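Endo-beta-mannanase (Rhizomucor miehei, PDB 4QP0) probably hydrolyses internal beta-1,4-mannosidic linkages at random in mannans, galactomannans and glucomannans, as a secreted TIM-barrel enzyme of glycoside hydrolase family 5. Local coordinates at residues K200-S203 against E204-S208; G87-D90 against Y91-Q95; G311-D315 against E316-A320; T24-Y27 against Y28-T31. One frame throughout, in Å; residues are numbered along the deposited sequence.

Interaction 1. Residues K200-S203 against E204-S208; sequences KEIS and EYIKS
Lys200 and Glu204, one helical turn apart, send their side chains obliquely across each other and meet in an i to i+4 salt bridge. The ammonium NZ lies 3.3 Å from Glu204 OE2, reaching it on the syn side and 20° out of the carboxylate plane. Lys200 has its CG anti to the backbone N (chi1 -176°) and runs extended as far as CE, where a bend at chi4 swings NZ over to the acid. The chain of Glu204 passes back across the carbonyl of its partner, with CG 3.5 Å from Lys200 O, while the same oxygen accepts Glu204 N at 2.9 Å. On the buried side the contact is apolar and looser: Ile202 CG2 and Ile206 CD1 stand 4.5 Å apart, and Ile206 CG1 lies against the backbone oxygen of Ile202. Ser203 turns its hydroxyl back into the helix, within hydrogen-bonding reach of Ile199 O. Ile206 also touches Ile146 of helix 136-151, and Lys207 is paired with Asp251. Such a division, with a charged pair on the outer face and isoleucines turned to the protein interior, Ile206 against Val215 of strand 214-216 and Ile202 against Ile172, is characteristic of the amphipathic helices that surround a TIM barrel.

Interaction 2. Residues G87-D90 against Y91-Q95; sequences GRID and YIIQQ
Ile89 meets Ile92 and Ile93 on the inward face of helix 87-98, one of the outer helices of the TIM barrel, and these three residues make the tight part of the contact. Ile89 divides its branches between the two partners: CG2 packs on Ile93 CD1 at 3.9 Å, while CD1 approaches Ile92 CD1 at 4.1 Å. Its chi1 of -59° parts the two branches, CG2 standing anti to the backbone N, and chi2 (-58°) then brings CD1 to Ile92. Phe105 and Leu103 of strand 102-106 extend this apolar patch into the barrel wall. The other side is looser. Arg88 and Gln94 are partly exposed and add little side-chain contact of their own; the guanidinium of Arg88 turns away to the carbonyl oxygens of Ser32 and Asp83. Asp90 also points away from the next turn but is buried, its carboxylate held by Arg152, Tyr161 and the backbone N of Ser155. The ring of Tyr91 has Gln95 CG 3.6 Å above one face, toward the rim. The straightest of the four backbone bonds joins Ile93 N to Ile89 O at 2.9 Å with an N-H...O angle of 171°, and Ile93 CG1 rests 3.2 Å from Ile89 O.

Interaction 3. Residues G311-D315 against E316-A320; sequences GTVED and EDLAA
Backbone hydrogen bonds dominate where Thr312, Val313 and Glu314 receive the chain that leaves helix 299-315. Glu316 N completes the last regular turn on Thr312 O at 2.8 Å. Two bonds then reach back into that turn: Leu318 N to Val313 O at 3.0 Å, in the carbonyl plane, and Asp317 N to Glu314 O at 3.1 Å, with the donor 62° out of the plane. A water molecule adds a further link, donating to both Val313 O (2.8 Å) and Leu318 O (2.7 Å), so that Val313 O takes two hydrogen bonds. Apolar contact crosses the same turn. Val313 CG2 meets Leu318 CD2 at 3.7 Å as the two side chains cross, and Leu318 CG, anti to its own N (chi1 -167°), carries that methyl to the valine; both residues also touch Met291 of strand 289-294. Thr312 and Glu316 instead run alongside each other, CG2 to CG at 3.9 Å. The acidic side chains find partners outside the turn: Asp317 makes a salt bridge with Lys359 and a hydrogen bond with Tyr20 OH, and Glu314 a hydrogen bond with His352. With positive phi (65°) at Asp317 and the apolar pair spanning the end, this is a Schellman motif, terminating a barrel helix just before strand 320-323.

Interaction 4. Residues T24-Y27 against Y28-T31; sequences TNAY and YLMT
This is a compact, buried turn contact at the end of barrel strand 17-25, where Ala26 and Tyr27 fold against Tyr28 and Leu29 as the chain enters a short 3-10 segment on its way to helix 34-47. The adjacent tyrosines form a T-shaped pair: the edge of Tyr28 is directed at the face of Tyr27, with ring centroids 5.7 Å apart and planes at 80°. Within it, Tyr28 CB sits almost centrally over the Tyr27 ring in a CH-pi contact, 4.0 Å from the centroid. Both rings owe their places to a first torsion that sets CG between the backbone N and the carbonyl carbon (chi1 82° and 58°), folding Tyr27 over the peptide so that its CG is 3.1 Å from Tyr28 N. Ala26 CB touches Tyr28 CE2 at 3.8 Å and Leu29 CG at 4.1 Å. A single hydrogen bond crosses the turn, Leu29 N to Ala26 O at 3.1 Å, the donor well above the carbonyl plane. Ala26 O also accepts Thr54 OG1, and Tyr28 OH is held by Ile326 O and Val328 N. Tyr27 meets Trp55 as well. The chemistry is thus mostly aromatic and apolar, with Ala26 O and Tyr28 OH bonded to a neighbouring strand and loop, which suggests that ring packing and links to the barrel help to fix the turn alongside its one hydrogen bond.

From the N terminus, interaction 4 comes first, turning the chain out of barrel strand 17-25 toward helix 34-47. Interaction 2 follows in helix 87-98, before strand 102-106; interaction 1 lies in helix 192-209, before strand 214-216; and interaction 3 ends helix 299-315 and leads into strand 320-323. All four are local and in series, so none nests within or crosses another, and only interactions 3 and 4 close turns at the end of a helix or strand. Interactions 2 and 4 touch, Arg88 and Ile92 packing on the backbone of residues 29-31, which joins helix 87-98 to the loop between strand 17-25 and helix 34-47. Interactions 1 and 4 lie on opposite sides of the chain's centre.

Interaction 1. Residues K200-S203 against E204-S208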
loop_
_atom_site.group_PDB
_atom_site.type_symbol
_atom_site.label_atom_id
_atom_site.label_comp_id
_atom_site.label_asym_id
_atom_site.label_seq_id
_atom_site.Cartn_x
_atom_site.Cartn_y
_atom_site.Cartn_z
ATOM N N LYS A 200 -0.290 8.611 -13.789
ATOM C CA LYS A 200 0.574 8.324 -14.929
ATOM C C LYS A 200 1.954 8.954 -14.749
ATOM O O LYS A 200 2.965 8.242 -14.772
ATOM C CB LYS A 200 -0.084 8.812 -16.225
ATOM C CG LYS A 200 0.668 8.478 -17.504
ATOM C CD LYS A 200 -0.156 8.878 -18.717
ATOM C CE LYS A 200 0.443 8.347 -20.009
ATOM N NZ LYS A 200 1.603 9.164 -20.452
ATOM N N GLU A 201 1.989 10.275 -14.543
ATOM C CA GLU A 201 3.253 11.010 -14.491
ATOM C C GLU A 201 4.075 10.757 -13.228
ATOM O O GLU A 201 5.304 10.761 -13.280
ATOM C CB GLU A 201 3.031 12.514 -14.713
ATOM C CG GLU A 201 2.661 13.304 -13.468
ATOM C CD GLU A 201 2.786 14.800 -13.677
ATOM O OE1 GLU A 201 1.856 15.533 -13.266
ATOM O OE2 GLU A 201 3.807 15.244 -14.255
ATOM N N ILE A 202 3.404 10.546 -12.098
ATOM C CA ILE A 202 4.093 10.190 -10.857
ATOM C C ILE A 202 4.751 8.816 -10.985
ATOM O O ILE A 202 5.911 8.646 -10.613
ATOM C CB ILE A 202 3.155 10.238 -9.628
ATOM C CG1 ILE A 202 2.687 11.681 -9.353
ATOM C CG2 ILE A 202 3.823 9.642 -8.394
ATOM C CD1 ILE A 202 3.790 12.683 -9.081
ATOM N N SER A 203 4.030 7.847 -11.536
ATOM C CA SER A 203 4.613 6.511 -11.729
ATOM C C SER A 203 5.727 6.548 -12.773
ATOM O O SER A 203 6.731 5.856 -12.631
ATOM C CB SER A 203 3.551 5.455 -12.072
ATOM O OG SER A 203 2.883 5.746 -13.290
ATOM N N GLU A 204 5.557 7.372 -13.808
ATOM C CA GLU A 204 6.631 7.598 -14.777
ATOM C C GLU A 204 7.828 8.282 -14.126
ATOM O O GLU A 204 8.967 7.905 -14.386
ATOM C CB GLU A 204 6.145 8.364 -16.012
ATOM C CG GLU A 204 5.463 7.468 -17.043
ATOM C CD GLU A 204 4.695 8.236 -18.118
ATOM O OE1 GLU A 204 4.730 9.493 -18.126
ATOM O OE2 GLU A 204 4.044 7.569 -18.960
ATOM N N TYR A 205 7.574 9.256 -13.258
ATOM C CA TYR A 205 8.665 9.910 -12.530
ATOM C C TYR A 205 9.446 8.915 -11.666
ATOM O O TYR A 205 10.676 8.963 -11.637
ATOM C CB TYR A 205 8.169 11.092 -11.694
ATOM C CG TYR A 205 9.285 11.822 -10.966
ATOM C CD1 TYR A 205 10.170 12.658 -11.659
ATOM C CD2 TYR A 205 9.463 11.672 -9.586
ATOM C CE1 TYR A 205 11.198 13.320 -10.996
ATOM C CE2 TYR A 205 10.485 12.328 -8.914
ATOM C CZ TYR A 205 11.346 13.153 -9.622
ATOM O OH TYR A 205 12.358 13.806 -8.958
ATOM N N ILE A 206 8.736 8.024 -10.970
ATOM C CA ILE A 206 9.390 6.940 -10.227
ATOM C C ILE A 206 10.214 6.070 -11.180
ATOM O O ILE A 206 11.377 5.777 -10.897
ATOM C CB ILE A 206 8.390 6.078 -9.408
ATOM C CG1 ILE A 206 7.758 6.911 -8.291
ATOM C CG2 ILE A 206 9.073 4.840 -8.823
ATOM C CD1 ILE A 206 6.595 6.232 -7.596
ATOM N N LYS A 207 9.636 5.692 -12.317
ATOM C CA LYS A 207 10.344 4.841 -13.277
ATOM C C LYS A 207 11.633 5.448 -13.854
ATOM O O LYS A 207 12.590 4.717 -14.129
ATOM C CB LYS A 207 9.408 4.382 -14.401
ATOM C CG LYS A 207 8.408 3.307 -13.983
ATOM C CD LYS A 207 9.074 1.967 -13.682
ATOM C CE LYS A 207 8.024 0.902 -13.418
ATOM N NZ LYS A 207 8.595 -0.467 -13.475
ATOM N N SER A 208 11.664 6.773 -14.022
ATOM C CA SER A 208 12.844 7.461 -14.559
ATOM C C SER A 208 14.040 7.449 -13.602
ATOM O O SER A 208 15.182 7.369 -14.047
ATOM C CB SER A 208 12.505 8.898 -15.012
ATOM O OG SER A 208 12.321 9.778 -13.914
#

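Interaction 2. Residues G87-D90 against Y91-Q95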
loop_
_atom_site.group_PDB
_atom_site.type_symbol
_atom_site.label_atom_id
_atom_site.label_comp_id
_atom_site.label_asym_id
_atom_site.label_seq_id
_atom_site.Cartn_x
_atom_site.Cartn_y
_atom_site.Cartn_z
ATOM N N GLY A 87 16.210 7.437 8.990
ATOM C CA GLY A 87 17.090 6.428 9.566
ATOM C C GLY A 87 16.290 5.292 10.182
ATOM O O GLY A 87 16.763 4.148 10.248
ATOM N N ARG A 88 15.074 5.615 10.635
ATOM C CA ARG A 88 14.108 4.610 11.084
ATOM C C ARG A 88 13.720 3.656 9.943
ATOM O O ARG A 88 13.496 2.457 10.168
ATOM C CB ARG A 88 12.855 5.273 11.658
ATOM C CG ARG A 88 13.007 5.829 13.069
ATOM C CD ARG A 88 11.657 6.270 13.618
ATOM N NE ARG A 88 11.677 6.443 15.066
ATOM C CZ ARG A 88 11.360 5.498 15.951
ATOM N NH1 ARG A 88 10.982 4.284 15.554
ATOM N NH2 ARG A 88 11.417 5.769 17.249
ATOM N N ILE A 89 13.633 4.190 8.726
ATOM C CA ILE A 89 13.345 3.359 7.557
ATOM C C ILE A 89 14.549 2.462 7.263
ATOM O O ILE A 89 14.379 1.260 7.034
ATOM C CB ILE A 89 12.925 4.193 6.327
ATOM C CG1 ILE A 89 11.672 5.017 6.631
ATOM C CG2 ILE A 89 12.684 3.304 5.113
ATOM C CD1 ILE A 89 10.459 4.217 7.078
ATOM N N ASP A 90 15.755 3.046 7.312
ATOM C CA ASP A 90 17.006 2.310 7.127
ATOM C C ASP A 90 17.024 1.065 8.014
ATOM O O ASP A 90 17.392 -0.018 7.576
ATOM C CB ASP A 90 18.225 3.192 7.458
ATOM C CG ASP A 90 18.476 4.319 6.431
ATOM O OD1 ASP A 90 17.745 4.458 5.424
ATOM O OD2 ASP A 90 19.438 5.080 6.639
ATOM N N TYR A 91 16.621 1.230 9.268
ATOM C CA TYR A 91 16.615 0.128 10.215
ATOM C C TYR A 91 15.560 -0.912 9.852
ATOM O O TYR A 91 15.793 -2.115 9.995
ATOM C CB TYR A 91 16.435 0.633 11.648
ATOM C CG TYR A 91 16.497 -0.475 12.678
ATOM C CD1 TYR A 91 17.720 -1.015 13.088
ATOM C CD2 TYR A 91 15.327 -0.999 13.235
ATOM C CE1 TYR A 91 17.774 -2.039 14.028
ATOM C CE2 TYR A 91 15.373 -2.024 14.173
ATOM C CZ TYR A 91 16.592 -2.535 14.566
ATOM O OH TYR A 91 16.622 -3.547 15.496
ATOM N N ILE A 92 14.409 -0.448 9.369
ATOM C CA ILE A 92 13.339 -1.351 8.946
ATOM C C ILE A 92 13.802 -2.232 7.784
ATOM O O ILE A 92 13.662 -3.461 7.836
ATOM C CB ILE A 92 12.046 -0.589 8.592
ATOM C CG1 ILE A 92 11.397 -0.049 9.866
ATOM C CG2 ILE A 92 11.065 -1.496 7.858
ATOM C CD1 ILE A 92 10.384 1.054 9.623
ATOM N N ILE A 93 14.378 -1.603 6.761
ATOM C CA ILE A 93 14.901 -2.315 5.591
ATOM C C ILE A 93 15.949 -3.348 5.989
ATOM O O ILE A 93 16.052 -4.400 5.360
ATOM C CB ILE A 93 15.531 -1.348 4.565
ATOM C CG1 ILE A 93 14.544 -0.245 4.162
ATOM C CG2 ILE A 93 16.005 -2.099 3.323
ATOM C CD1 ILE A 93 15.177 0.853 3.328
ATOM N N GLN A 94 16.730 -3.025 7.018
ATOM C CA GLN A 94 17.834 -3.869 7.472
ATOM C C GLN A 94 17.302 -5.156 8.105
ATOM O O GLN A 94 17.726 -6.249 7.741
ATOM C CB GLN A 94 18.707 -3.108 8.472
ATOM C CG GLN A 94 19.988 -3.834 8.851
ATOM C CD GLN A 94 20.622 -3.285 10.114
ATOM O OE1 GLN A 94 21.811 -2.955 10.127
ATOM N NE2 GLN A 94 19.837 -3.184 11.184
ATOM N N GLN A 95 16.366 -4.998 9.038
ATOM C CA GLN A 95 15.737 -6.120 9.720
ATOM C C GLN A 95 14.866 -6.937 8.779
ATOM O O GLN A 95 14.744 -8.161 8.949
ATOM C CB GLN A 95 14.916 -5.639 10.920
ATOM C CG GLN A 95 15.739 -5.015 12.036
ATOM C CD GLN A 95 16.982 -5.812 12.366
ATOM O OE1 GLN A 95 18.073 -5.252 12.487
ATOM N NE2 GLN A 95 16.830 -7.126 12.500
#

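Interaction 3. Residues G311-D315 against E316-A320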
loop_
_atom_site.group_PDB
_atom_site.type_symbol
_atom_site.label_atom_id
_atom_site.label_comp_id
_atom_site.label_asym_id
_atom_site.label_seq_id
_atom_site.Cartn_x
_atom_site.Cartn_y
_atom_site.Cartn_z
ATOM N N GLY A 311 -9.736 -18.822 0.055
ATOM C CA GLY A 311 -10.086 -19.863 -0.910
ATOM C C GLY A 311 -10.461 -19.334 -2.285
ATOM O O GLY A 311 -10.165 -19.965 -3.295
ATOM N N THR A 312 -11.109 -18.171 -2.326
ATOM C CA THR A 312 -11.381 -17.470 -3.590
ATOM C C THR A 312 -10.086 -17.033 -4.272
ATOM O O THR A 312 -9.916 -17.251 -5.469
ATOM C CB THR A 312 -12.303 -16.246 -3.388
ATOM O OG1 THR A 312 -13.503 -16.670 -2.733
ATOM C CG2 THR A 312 -12.659 -15.591 -4.722
ATOM N N VAL A 313 -9.179 -16.433 -3.497
ATOM C CA VAL A 313 -7.877 -15.960 -3.998
ATOM C C VAL A 313 -7.050 -17.108 -4.586
ATOM O O VAL A 313 -6.389 -16.943 -5.629
ATOM C CB VAL A 313 -7.090 -15.209 -2.902
ATOM C CG1 VAL A 313 -5.612 -15.135 -3.236
ATOM C CG2 VAL A 313 -7.650 -13.809 -2.707
ATOM N N GLU A 314 -7.095 -18.260 -3.912
ATOM C CA GLU A 314 -6.472 -19.494 -4.393
ATOM C C GLU A 314 -7.040 -19.929 -5.746
ATOM O O GLU A 314 -6.309 -20.004 -6.728
ATOM C CB GLU A 314 -6.626 -20.618 -3.349
ATOM C CG GLU A 314 -5.532 -20.607 -2.289
ATOM C CD GLU A 314 -5.993 -21.079 -0.920
ATOM O OE1 GLU A 314 -6.820 -22.017 -0.831
ATOM O OE2 GLU A 314 -5.510 -20.511 0.081
ATOM N N ASP A 315 -8.348 -20.185 -5.793
ATOM C CA ASP A 315 -9.022 -20.689 -6.995
ATOM C C ASP A 315 -8.992 -19.724 -8.184
ATOM O O ASP A 315 -8.904 -20.157 -9.336
ATOM C CB ASP A 315 -10.474 -21.051 -6.673
ATOM C CG ASP A 315 -10.588 -22.143 -5.625
ATOM O OD1 ASP A 315 -9.592 -22.852 -5.380
ATOM O OD2 ASP A 315 -11.686 -22.296 -5.049
ATOM N N GLU A 316 -9.088 -18.427 -7.907
ATOM C CA GLU A 316 -9.077 -17.420 -8.959
ATOM C C GLU A 316 -7.657 -17.159 -9.453
ATOM O O GLU A 316 -7.467 -16.458 -10.451
ATOM C CB GLU A 316 -9.734 -16.118 -8.483
ATOM C CG GLU A 316 -11.255 -16.154 -8.321
ATOM C CD GLU A 316 -12.016 -16.525 -9.596
ATOM O OE1 GLU A 316 -11.593 -16.136 -10.708
ATOM O OE2 GLU A 316 -13.059 -17.209 -9.489
ATOM N N ASP A 317 -6.673 -17.722 -8.747
ATOM C CA ASP A 317 -5.251 -17.608 -9.093
ATOM C C ASP A 317 -4.748 -16.154 -8.992
ATOM O O ASP A 317 -3.907 -15.699 -9.787
ATOM C CB ASP A 317 -4.992 -18.196 -10.490
ATOM C CG ASP A 317 -3.702 -18.989 -10.564
ATOM O OD1 ASP A 317 -3.622 -20.056 -9.914
ATOM O OD2 ASP A 317 -2.778 -18.558 -11.289
ATOM N N LEU A 318 -5.278 -15.434 -8.004
ATOM C CA LEU A 318 -4.860 -14.072 -7.739
ATOM C C LEU A 318 -3.416 -14.123 -7.271
ATOM O O LEU A 318 -3.048 -15.020 -6.496
ATOM C CB LEU A 318 -5.762 -13.412 -6.684
ATOM C CG LEU A 318 -5.629 -11.890 -6.522
ATOM C CD1 LEU A 318 -6.270 -11.134 -7.672
ATOM C CD2 LEU A 318 -6.221 -11.431 -5.199
ATOM N N ALA A 319 -2.612 -13.168 -7.744
ATOM C CA ALA A 319 -1.161 -13.177 -7.514
ATOM C C ALA A 319 -0.798 -13.212 -6.036
ATOM O O ALA A 319 0.051 -14.008 -5.619
ATOM C CB ALA A 319 -0.495 -11.990 -8.203
ATOM N N ALA A 320 -1.454 -12.369 -5.241
ATOM C CA ALA A 320 -1.172 -12.300 -3.811
ATOM C C ALA A 320 -2.219 -11.502 -3.055
ATOM O O ALA A 320 -3.054 -10.812 -3.653
ATOM C CB ALA A 320 0.199 -11.694 -3.583
HETATM O O HOH W 1 -3.634 -17.574 -5.841
#

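Interaction 4. Residues T24-Y27 against Y28-T31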
loop_
_atom_site.group_PDB
_atom_site.type_symbol
_atom_site.label_atom_id
_atom_site.label_comp_id
_atom_site.label_asym_id
_atom_site.label_seq_id
_atom_site.Cartn_x
_atom_site.Cartn_y
_atom_site.Cartn_z
ATOM N N THR A 24 1.297 -9.072 4.745
ATOM C CA THR A 24 0.552 -8.370 5.786
ATOM C C THR A 24 0.813 -6.864 5.763
ATOM O O THR A 24 1.649 -6.389 5.001
ATOM C CB THR A 24 0.817 -8.957 7.192
ATOM O OG1 THR A 24 -0.084 -8.360 8.130
ATOM C CG2 THR A 24 2.251 -8.710 7.647
ATOM N N ASN A 25 0.059 -6.123 6.575
ATOM C CA ASN A 25 0.284 -4.696 6.770
ATOM C C ASN A 25 0.799 -4.410 8.170
ATOM O O ASN A 25 0.462 -5.125 9.127
ATOM C CB ASN A 25 -0.993 -3.890 6.536
ATOM C CG ASN A 25 -1.314 -3.707 5.068
ATOM O OD1 ASN A 25 -1.055 -2.646 4.493
ATOM N ND2 ASN A 25 -1.885 -4.740 4.451
ATOM N N ALA A 26 1.637 -3.377 8.264
ATOM C CA ALA A 26 2.118 -2.821 9.526
ATOM C C ALA A 26 2.570 -1.390 9.263
ATOM O O ALA A 26 3.764 -1.075 9.327
ATOM C CB ALA A 26 3.253 -3.656 10.109
ATOM N N TYR A 27 1.598 -0.532 8.958
ATOM C CA TYR A 27 1.834 0.883 8.681
ATOM C C TYR A 27 2.698 1.546 9.758
ATOM O O TYR A 27 3.432 2.505 9.482
ATOM C CB TYR A 27 0.489 1.617 8.563
ATOM C CG TYR A 27 -0.123 2.015 9.892
ATOM C CD1 TYR A 27 0.134 3.270 10.448
ATOM C CD2 TYR A 27 -0.951 1.137 10.601
ATOM C CE1 TYR A 27 -0.413 3.640 11.666
ATOM C CE2 TYR A 27 -1.510 1.503 11.821
ATOM C CZ TYR A 27 -1.235 2.755 12.350
ATOM O OH TYR A 27 -1.773 3.143 13.560
ATOM N N TYR A 28 2.602 1.010 10.976
ATOM C CA TYR A 28 3.170 1.608 12.184
ATOM C C TYR A 28 4.642 1.265 12.410
ATOM O O TYR A 28 5.193 1.559 13.482
ATOM C CB TYR A 28 2.347 1.183 13.414
ATOM C CG TYR A 28 2.278 -0.322 13.601
ATOM C CD1 TYR A 28 3.182 -0.985 14.431
ATOM C CD2 TYR A 28 1.319 -1.086 12.933
ATOM C CE1 TYR A 28 3.127 -2.359 14.599
ATOM C CE2 TYR A 28 1.264 -2.463 13.095
ATOM C CZ TYR A 28 2.166 -3.091 13.928
ATOM O OH TYR A 28 2.110 -4.452 14.088
ATOM N N LEU A 29 5.282 0.635 11.423
ATOM C CA LEU A 29 6.695 0.286 11.559
ATOM C C LEU A 29 7.567 1.528 11.754
ATOM O O LEU A 29 8.498 1.521 12.565
ATOM C CB LEU A 29 7.177 -0.559 10.375
ATOM C CG LEU A 29 7.026 -2.081 10.552
ATOM C CD1 LEU A 29 7.260 -2.821 9.239
ATOM C CD2 LEU A 29 7.955 -2.612 11.637
ATOM N N MET A 30 7.227 2.594 11.027
ATOM C CA MET A 30 7.928 3.874 11.112
ATOM C C MET A 30 7.949 4.538 12.505
ATOM O O MET A 30 8.732 5.453 12.740
ATOM C CB MET A 30 7.395 4.848 10.045
ATOM C CG MET A 30 5.932 5.234 10.183
ATOM S SD MET A 30 5.520 6.570 9.040
ATOM C CE MET A 30 3.769 6.770 9.363
ATOM N N THR A 31 7.094 4.089 13.424
ATOM C CA THR A 31 7.035 4.689 14.763
ATOM C C THR A 31 7.405 3.711 15.863
ATOM O O THR A 31 7.469 4.083 17.035
ATOM C CB THR A 31 5.647 5.290 15.085
ATOM O OG1 THR A 31 4.643 4.267 15.006
ATOM C CG2 THR A 31 5.311 6.450 14.138
#